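Local coordinates for protein NS6 protease (Murine norovirus 1, PDB 4ASH) that probably cleaves the norovirus polyprotein at specific junctions, acting as a trypsin-like cysteine protease, at residues I28-K31 / H32-P35; I109-S113 / A114-G118; G175-T178 / L179-E183. The protein carries 1 engineered substitution. One frame throughout, in Å; residues are numbered along the deposited sequence.

In the fold
From the N terminus, each of the three contacts closes a short local turn, and they follow one another along the chain without nesting or crossing. Contact 1 turns the chain as it leaves strand 26-30 of the five-stranded antiparallel sheet. Contact 2 is the tip of the hairpin joining strands 96-111 and 114-123 in the second, mixed sheet; its centre lies about 14 Å from that of contact 1, and their atoms do not touch. Contact 3 bends the tail that follows strand 168-172, and its centre is about 23 Å from that of contact 1. Contacts 2 and 3 do touch, where CE1 of His117 packs against OE1 of Glu176 at 3.3 Å.

Contact 1. Residues I28-K31 / H32-P35; sequences ITAK and HVAP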
ATOM      1  N   ILE A  28       6.373  -3.598   1.698  1.00 14.24           N
ATOM      2  CA  ILE A  28       5.239  -3.828   0.812  1.00 11.90           C
ATOM      3  C   ILE A  28       5.174  -2.763  -0.288  1.00 15.19           C
ATOM      4  O   ILE A  28       5.598  -1.620  -0.087  1.00 15.06           O
ATOM      5  CB  ILE A  28       3.894  -3.893   1.577  1.00 14.79           C
ATOM      6  CG1 ILE A  28       3.536  -2.541   2.228  1.00 13.91           C
ATOM      7  CG2 ILE A  28       3.927  -5.045   2.585  1.00 15.29           C
ATOM      8  CD1 ILE A  28       2.141  -2.552   2.924  1.00 14.07           C
ATOM      9  N   THR A  29       4.644  -3.146  -1.447  1.00 12.91           N
ATOM     10  CA  THR A  29       4.562  -2.223  -2.578  1.00 12.67           C
ATOM     11  C   THR A  29       3.471  -2.707  -3.539  1.00 15.25           C
ATOM     12  O   THR A  29       2.851  -3.747  -3.325  1.00 15.82           O
ATOM     13  CB  THR A  29       5.929  -2.113  -3.318  1.00 16.49           C
ATOM     14  OG1 THR A  29       5.870  -1.088  -4.329  1.00 14.29           O
ATOM     15  CG2 THR A  29       6.292  -3.426  -3.978  1.00 18.44           C
ATOM     16  N   ALA A  30       3.252  -1.945  -4.602  1.00 14.96           N
ATOM     17  CA  ALA A  30       2.367  -2.345  -5.679  1.00 15.21           C
ATOM     18  C   ALA A  30       3.161  -3.205  -6.654  1.00 16.21           C
ATOM     19  O   ALA A  30       4.220  -2.804  -7.124  1.00 18.17           O
ATOM     20  CB  ALA A  30       1.821  -1.110  -6.387  1.00 16.73           C
ATOM     21  N   LYS A  31       2.656  -4.391  -6.961  1.00 16.18           N
ATOM     22  CA  LYS A  31       3.329  -5.271  -7.907  1.00 16.75           C
ATOM     23  C   LYS A  31       3.733  -4.562  -9.205  1.00 21.24           C
ATOM     24  O   LYS A  31       4.856  -4.735  -9.704  1.00 21.99           O
ATOM     25  CB  LYS A  31       2.465  -6.504  -8.213  1.00 20.39           C
ATOM     26  CG  LYS A  31       3.200  -7.533  -9.057  1.00 25.61           C
ATOM     27  CD  LYS A  31       2.344  -8.752  -9.339  1.00 33.16           C
ATOM     28  CE  LYS A  31       3.139  -9.791 -10.116  1.00 43.69           C
ATOM     29  NZ  LYS A  31       2.477 -11.127 -10.086  1.00 49.49           N
ATOM     30  N   HIS A  32       2.836  -3.735  -9.735  1.00 18.82           N
ATOM     31  CA  HIS A  32       3.071  -3.129 -11.042  1.00 19.53           C
ATOM     32  C   HIS A  32       4.178  -2.076 -11.082  1.00 20.46           C
ATOM     33  O   HIS A  32       4.585  -1.677 -12.173  1.00 23.24           O
ATOM     34  CB  HIS A  32       1.777  -2.586 -11.667  1.00 18.59           C
ATOM     35  CG  HIS A  32       1.319  -1.279 -11.106  1.00 18.52           C
ATOM     36  ND1 HIS A  32       0.464  -1.181 -10.027  1.00 16.93           N
ATOM     37  CD2 HIS A  32       1.562  -0.006 -11.505  1.00 16.17           C
ATOM     38  CE1 HIS A  32       0.217   0.091  -9.775  1.00 15.33           C
ATOM     39  NE2 HIS A  32       0.866   0.828 -10.664  1.00 18.89           N
ATOM     40  N   VAL A  33       4.668  -1.631  -9.923  1.00 17.96           N
ATOM     41  CA  VAL A  33       5.751  -0.648  -9.918  1.00 16.31           C
ATOM     42  C   VAL A  33       7.098  -1.286  -9.600  1.00 21.03           C
ATOM     43  O   VAL A  33       8.145  -0.679  -9.816  1.00 19.11           O
ATOM     44  CB  VAL A  33       5.513   0.537  -8.938  1.00 16.91           C
ATOM     45  CG1 VAL A  33       4.159   1.197  -9.176  1.00 17.02           C
ATOM     46  CG2 VAL A  33       5.671   0.096  -7.483  1.00 15.55           C
ATOM     47  N   ALA A  34       7.077  -2.519  -9.103  1.00 18.17           N
ATOM     48  CA  ALA A  34       8.293  -3.118  -8.572  1.00 19.99           C
ATOM     49  C   ALA A  34       9.335  -3.399  -9.646  1.00 22.68           C
ATOM     50  O   ALA A  34       8.995  -3.656 -10.799  1.00 23.73           O
ATOM     51  CB  ALA A  34       7.964  -4.391  -7.816  1.00 18.83           C
ATOM     52  N   PRO A  35      10.616  -3.360  -9.257  1.00 22.16           N
ATOM     53  CA  PRO A  35      11.683  -3.806 -10.156  1.00 29.73           C
ATOM     54  C   PRO A  35      11.429  -5.257 -10.533  1.00 28.57           C
ATOM     55  O   PRO A  35      10.734  -5.961  -9.794  1.00 27.26           O
ATOM     56  CB  PRO A  35      12.936  -3.715  -9.285  1.00 26.28           C
ATOM     57  CG  PRO A  35      12.611  -2.714  -8.234  1.00 26.37           C
ATOM     58  CD  PRO A  35      11.137  -2.902  -7.959  1.00 18.63           C
TER
HETATM   59  O   HOH W   1       6.902  -4.723 -11.782  1.00 37.56           O
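This is a tight local turn in which Thr29 and Ala30 meet Val33 and Ala34, where the chain leaves the central strand, 26-30, of the five-stranded antiparallel sheet. Two overlapping i to i+3 backbone bonds define it. Val33 N donates to Ala30 O at 3.1 Å, nearly straight at 160°, and Ala34 N to Lys31 O at 3.2 Å. Both donors stand well above the carbonyl planes. Ala30 O also receives a weak second bond from Ala34 N, and a water donates to both Lys31 O and Ala34 O, bridging the end of the turn.

CG2 of Val33 lies 3.4 Å from OG1 of Thr29 and 3.3 Å from Ala30 O. With chi1 of -173°, Thr29 swings OG1 away from its own nitrogen to reach Val33, while its polar partner is Trp18 O on the neighbouring strand. The ring of His32 sits obliquely to Ala30 CB, which is 3.9 Å from ND1, and CG1 of Val33 lies over one face, 3.5 Å above the plane and offset toward the rim. His32 also reaches Val160 and Ala141, and its ND1 is hydrogen-bonded to OD2 of Asp56.

A histidine in the turn just past this strand, bonded to an aspartate, matches the place of the catalytic histidine in trypsin-like proteases, so His32 probably has that part here. The chemistry implies that backbone bonds fix the turn, the methyls of Ala30 and Val33 pack beside the imidazole, and the bond from ND1 to Asp56 OD2 probably fixes its rotation.

Contact 2. Residues I109-S113 / A114-G118; sequences IKIGS and AVVHG
Val116 N gives its hydrogen to Ile109 O at 2.7 Å, almost linear at 174°, and the return bond from Ile109 N to Val116 O is nearly as short, at 2.8 Å. The same carbonyl oxygen of Ile109 also meets the CA of Val115 in a CA-H...O contact. Two residues nearer the tip, Ile111 and Ala114 form the second hydrogen-bonded antiparallel pair: Ile111 N reaches Ala114 O at 2.9 Å, and Ala114 N reaches Ile111 O at 3.0 Å. Lys110 and Val115 make the non-hydrogen-bonded pair between them. Ile111 to Ala114 is a type II' turn, so this is a two-residue beta hairpin joining strands 96-111 and 114-123; Gly112 takes the positive phi that the turn demands at its second position. On the face of Ile109, Ile111, Ala114 and Val116, CG1 of Ile111 lies diagonally across CG2 of Val116 at 3.9 Å. Ile170 and Ala172 of strand 168-172 continue that apolar patch, against Ile109 and Val116 respectively. On the other face the Lys110 chain bends at chi2 and chi3 (81° and 85°), which brings CD to 3.3 Å from Ala114 O and CE alongside CG2 of Val115.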
ATOM      1  N   ILE A 109     -11.194  -6.120  -8.349  1.00 19.41           N
ATOM      2  CA  ILE A 109     -11.438  -4.991  -9.237  1.00 19.43           C
ATOM      3  C   ILE A 109     -10.601  -5.147 -10.493  1.00 21.67           C
ATOM      4  O   ILE A 109      -9.409  -5.411 -10.424  1.00 22.30           O
ATOM      5  CB  ILE A 109     -11.060  -3.683  -8.521  1.00 23.01           C
ATOM      6  CG1 ILE A 109     -11.970  -3.480  -7.306  1.00 31.48           C
ATOM      7  CG2 ILE A 109     -11.138  -2.492  -9.472  1.00 22.80           C
ATOM      8  CD1 ILE A 109     -11.283  -2.812  -6.135  1.00 32.39           C
ATOM      9  N   LYS A 110     -11.223  -4.990 -11.651  1.00 19.59           N
ATOM     10  CA  LYS A 110     -10.500  -5.094 -12.908  1.00 22.45           C
ATOM     11  C   LYS A 110      -9.933  -3.738 -13.314  1.00 23.07           C
ATOM     12  O   LYS A 110     -10.675  -2.782 -13.520  1.00 25.71           O
ATOM     13  CB  LYS A 110     -11.432  -5.615 -14.006  1.00 26.48           C
ATOM     14  CG  LYS A 110     -10.902  -5.397 -15.414  1.00 43.80           C
ATOM     15  CD  LYS A 110      -9.888  -6.456 -15.818  1.00 51.41           C
ATOM     16  CE  LYS A 110     -10.588  -7.685 -16.379  1.00 60.68           C
ATOM     17  NZ  LYS A 110      -9.728  -8.435 -17.340  1.00 65.61           N
ATOM     18  N   ILE A 111      -8.607  -3.660 -13.399  1.00 20.24           N
ATOM     19  CA  ILE A 111      -7.913  -2.458 -13.837  1.00 20.54           C
ATOM     20  C   ILE A 111      -7.099  -2.817 -15.074  1.00 22.06           C
ATOM     21  O   ILE A 111      -6.123  -3.569 -14.981  1.00 28.64           O
ATOM     22  CB  ILE A 111      -6.935  -1.982 -12.758  1.00 26.29           C
ATOM     23  CG1 ILE A 111      -7.633  -1.837 -11.408  1.00 32.28           C
ATOM     24  CG2 ILE A 111      -6.254  -0.677 -13.182  1.00 30.69           C
ATOM     25  CD1 ILE A 111      -8.650  -0.750 -11.361  1.00 36.97           C
ATOM     26  N   GLY A 112      -7.493  -2.291 -16.230  1.00 30.67           N
ATOM     27  CA  GLY A 112      -6.864  -2.703 -17.469  1.00 33.83           C
ATOM     28  C   GLY A 112      -6.980  -4.206 -17.645  1.00 32.85           C
ATOM     29  O   GLY A 112      -8.077  -4.757 -17.597  1.00 40.24           O
ATOM     30  N   SER A 113      -5.845  -4.875 -17.819  1.00 41.86           N
ATOM     31  CA  SER A 113      -5.833  -6.317 -18.046  1.00 45.56           C
ATOM     32  C   SER A 113      -5.644  -7.117 -16.756  1.00 42.62           C
ATOM     33  O   SER A 113      -5.644  -8.350 -16.777  1.00 48.92           O
ATOM     34  CB  SER A 113      -4.741  -6.687 -19.054  1.00 50.63           C
ATOM     35  OG  SER A 113      -3.457  -6.330 -18.567  1.00 53.72           O
ATOM     36  N   ALA A 114      -5.489  -6.413 -15.638  1.00 30.57           N
ATOM     37  CA  ALA A 114      -5.239  -7.057 -14.353  1.00 30.23           C
ATOM     38  C   ALA A 114      -6.476  -7.096 -13.462  1.00 27.42           C
ATOM     39  O   ALA A 114      -7.390  -6.288 -13.608  1.00 33.52           O
ATOM     40  CB  ALA A 114      -4.104  -6.362 -13.631  1.00 31.01           C
ATOM     41  N   VAL A 115      -6.488  -8.053 -12.539  1.00 30.89           N
ATOM     42  CA  VAL A 115      -7.518  -8.130 -11.509  1.00 34.68           C
ATOM     43  C   VAL A 115      -6.870  -7.915 -10.140  1.00 33.83           C
ATOM     44  O   VAL A 115      -5.962  -8.648  -9.745  1.00 41.05           O
ATOM     45  CB  VAL A 115      -8.277  -9.478 -11.548  1.00 37.19           C
ATOM     46  CG1 VAL A 115      -9.143  -9.641 -10.306  1.00 40.17           C
ATOM     47  CG2 VAL A 115      -9.118  -9.584 -12.817  1.00 38.46           C
ATOM     48  N   VAL A 116      -7.331  -6.889  -9.434  1.00 24.16           N
ATOM     49  CA  VAL A 116      -6.718  -6.445  -8.189  1.00 21.96           C
ATOM     50  C   VAL A 116      -7.631  -6.765  -7.012  1.00 19.71           C
ATOM     51  O   VAL A 116      -8.741  -6.276  -6.942  1.00 19.94           O
ATOM     52  CB  VAL A 116      -6.506  -4.922  -8.196  1.00 26.64           C
ATOM     53  CG1 VAL A 116      -5.918  -4.444  -6.863  1.00 27.21           C
ATOM     54  CG2 VAL A 116      -5.626  -4.503  -9.371  1.00 27.49           C
ATOM     55  N   HIS A 117      -7.160  -7.561  -6.064  1.00 21.17           N
ATOM     56  CA  HIS A 117      -7.908  -7.713  -4.829  1.00 19.03           C
ATOM     57  C   HIS A 117      -7.589  -6.496  -3.996  1.00 19.24           C
ATOM     58  O   HIS A 117      -6.429  -6.227  -3.696  1.00 21.30           O
ATOM     59  CB  HIS A 117      -7.485  -8.979  -4.090  1.00 21.67           C
ATOM     60  CG  HIS A 117      -7.493 -10.199  -4.952  1.00 32.12           C
ATOM     61  ND1 HIS A 117      -8.657 -10.784  -5.394  1.00 36.96           N
ATOM     62  CD2 HIS A 117      -6.479 -10.932  -5.468  1.00 40.86           C
ATOM     63  CE1 HIS A 117      -8.363 -11.837  -6.136  1.00 47.95           C
ATOM     64  NE2 HIS A 117      -7.048 -11.948  -6.199  1.00 47.26           N
ATOM     65  N   GLY A 118      -8.603  -5.723  -3.641  1.00 20.21           N
ATOM     66  CA  GLY A 118      -8.324  -4.506  -2.908  1.00 22.09           C
ATOM     67  C   GLY A 118      -9.549  -3.886  -2.288  1.00 29.03           C
ATOM     68  O   GLY A 118     -10.585  -4.535  -2.137  1.00 27.65           O
TER

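Contact 3. Residues G175-T178 / L179-E183; sequences GEPT and LEALE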
ATOM      1  N   GLY A 175      -4.677 -10.038   1.039  1.00 17.86           N
ATOM      2  CA  GLY A 175      -5.382 -11.311   1.079  1.00 21.44           C
ATOM      3  C   GLY A 175      -6.390 -11.511  -0.038  1.00 18.63           C
ATOM      4  O   GLY A 175      -6.702 -10.580  -0.798  1.00 22.41           O
ATOM      5  N   GLU A 176      -6.871 -12.743  -0.154  1.00 19.24           N
ATOM      6  CA  GLU A 176      -8.037 -13.018  -0.973  1.00 24.16           C
ATOM      7  C   GLU A 176      -9.203 -13.271  -0.045  1.00 31.15           C
ATOM      8  O   GLU A 176      -9.048 -13.882   1.015  1.00 34.48           O
ATOM      9  CB  GLU A 176      -7.799 -14.213  -1.902  1.00 40.89           C
ATOM     10  CG  GLU A 176      -6.907 -13.881  -3.068  1.00 41.22           C
ATOM     11  CD  GLU A 176      -6.990 -14.889  -4.193  1.00 52.04           C
ATOM     12  OE1 GLU A 176      -7.988 -14.858  -4.947  1.00 58.20           O
ATOM     13  OE2 GLU A 176      -6.054 -15.709  -4.319  1.00 56.68           O
ATOM     14  N   PRO A 177     -10.385 -12.804  -0.453  1.00 29.86           N
ATOM     15  CA  PRO A 177     -11.615 -12.665   0.332  1.00 37.36           C
ATOM     16  C   PRO A 177     -12.229 -13.980   0.759  1.00 34.88           C
ATOM     17  O   PRO A 177     -12.268 -14.932  -0.021  1.00 36.39           O
ATOM     18  CB  PRO A 177     -12.571 -11.961  -0.644  1.00 34.90           C
ATOM     19  CG  PRO A 177     -12.061 -12.341  -1.986  1.00 33.73           C
ATOM     20  CD  PRO A 177     -10.567 -12.324  -1.830  1.00 28.57           C
ATOM     21  N   THR A 178     -12.683 -14.021   2.009  1.00 36.93           N
ATOM     22  CA  THR A 178     -13.528 -15.097   2.507  1.00 40.32           C
ATOM     23  C   THR A 178     -14.905 -14.512   2.816  1.00 43.56           C
ATOM     24  O   THR A 178     -15.834 -14.587   1.995  1.00 34.50           O
ATOM     25  CB  THR A 178     -12.950 -15.742   3.785  1.00 41.92           C
ATOM     26  OG1 THR A 178     -12.328 -14.737   4.601  1.00 39.95           O
ATOM     27  CG2 THR A 178     -11.921 -16.808   3.430  1.00 51.20           C
ATOM     28  N   LEU A 179     -15.027 -13.908   3.995  1.00 44.13           N
ATOM     29  CA  LEU A 179     -16.278 -13.279   4.397  1.00 37.70           C
ATOM     30  C   LEU A 179     -16.658 -12.182   3.407  1.00 36.81           C
ATOM     31  O   LEU A 179     -17.832 -11.860   3.255  1.00 34.27           O
ATOM     32  CB  LEU A 179     -16.180 -12.692   5.808  1.00 40.65           C
ATOM     33  CG  LEU A 179     -15.773 -13.598   6.978  1.00 43.43           C
ATOM     34  CD1 LEU A 179     -15.900 -12.844   8.295  1.00 47.90           C
ATOM     35  CD2 LEU A 179     -16.595 -14.874   7.019  1.00 42.79           C
ATOM     36  N   GLU A 180     -15.657 -11.605   2.744  1.00 40.20           N
ATOM     37  CA  GLU A 180     -15.892 -10.505   1.807  1.00 39.04           C
ATOM     38  C   GLU A 180     -15.924 -10.949   0.343  1.00 36.81           C
ATOM     39  O   GLU A 180     -15.759 -10.128  -0.555  1.00 41.81           O
ATOM     40  CB  GLU A 180     -14.846  -9.400   2.002  1.00 51.35           C
ATOM     41  CG  GLU A 180     -14.991  -8.641   3.313  1.00 60.65           C
ATOM     42  CD  GLU A 180     -16.342  -7.958   3.437  1.00 70.29           C
ATOM     43  OE1 GLU A 180     -16.703  -7.185   2.522  1.00 74.40           O
ATOM     44  OE2 GLU A 180     -17.046  -8.203   4.441  1.00 71.42           O
ATOM     45  N   ALA A 181     -16.166 -12.238   0.111  1.00 30.32           N
ATOM     46  CA  ALA A 181     -16.180 -12.794  -1.248  1.00 31.50           C
ATOM     47  C   ALA A 181     -17.534 -12.581  -1.928  1.00 24.23           C
ATOM     48  O   ALA A 181     -18.541 -13.107  -1.471  1.00 31.21           O
ATOM     49  CB  ALA A 181     -15.872 -14.280  -1.185  1.00 29.31           C
ATOM     50  N   LEU A 182     -17.563 -11.839  -3.033  1.00 23.11           N
ATOM     51  CA  LEU A 182     -18.828 -11.544  -3.700  1.00 20.68           C
ATOM     52  C   LEU A 182     -19.333 -12.717  -4.548  1.00 26.73           C
ATOM     53  O   LEU A 182     -18.565 -13.352  -5.267  1.00 24.40           O
ATOM     54  CB  LEU A 182     -18.686 -10.274  -4.543  1.00 19.95           C
ATOM     55  CG  LEU A 182     -18.479  -8.969  -3.765  1.00 23.60           C
ATOM     56  CD1 LEU A 182     -17.923  -7.862  -4.659  1.00 27.95           C
ATOM     57  CD2 LEU A 182     -19.788  -8.529  -3.115  1.00 29.49           C
ATOM     58  N   GLU A 183     -20.634 -12.991  -4.474  1.00 23.64           N
ATOM     59  CA  GLU A 183     -21.235 -14.063  -5.262  1.00 20.70           C
ATOM     60  C   GLU A 183     -22.549 -13.592  -5.870  1.00 20.53           C
ATOM     61  O   GLU A 183     -23.307 -12.864  -5.226  1.00 23.71           O
ATOM     62  CB  GLU A 183     -21.513 -15.297  -4.390  1.00 24.51           C
ATOM     63  CG  GLU A 183     -20.306 -15.741  -3.571  1.00 28.43           C
ATOM     64  CD  GLU A 183     -20.635 -16.818  -2.534  1.00 44.32           C
ATOM     65  OE1 GLU A 183     -21.603 -16.647  -1.755  1.00 39.23           O
ATOM     66  OE2 GLU A 183     -19.913 -17.839  -2.492  1.00 53.15           O
TER
HETATM   67  O   HOH W   2     -12.619 -11.353   3.529  1.00 41.58           O
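The CB of Pro177 lies against the peptide that follows Glu180, 3.6 Å from Glu180 C and 3.7 Å from Glu180 O. Its CB methylene thus meets the far limb of the turn, with a looser apolar contact to the methyl of Ala181, whose CB is 4.1 Å from Pro177 CB. That methyl sits closer to the backbone than to the ring: Ala181 CB is 3.2 Å from Thr178 O.

The same carbonyl oxygen carries the one direct hydrogen bond between the limbs. Ala181 N donates to Thr178 O at 3.0 Å, with an N-H...O angle of 149°; the donor stands 63° out of the carbonyl plane, not on a lone pair. The corners of the turn are Leu179 and Glu180, whose backbone angles suit a type I turn. A water adds a second tie at 3.1 Å from each of its partners, so one water oxygen accepts from two backbone amides, Thr178 N and Glu180 N.

Thr178 bears a first torsion of 36°, which tucks OG1 between its own N and carbonyl carbon and places it near the amide of Leu179; the angle there is too poor for a hydrogen bond. The end of Glu180 leads away, whereas Leu179 sits beside Thr178 through its CB, 3.7 Å from Thr178 C; both residues are exposed and touch a crystal neighbour.

Further back, Gly175 N is bonded to OD1 of Asn77, which fastens the start of this tail to the body. The backbone angles and the Thr178 O bond mark a type I beta turn, with Pro177 and the water beside it, in an extended C-terminal tail whose lattice contacts are consistent with the protease-product complex formed in these crystals.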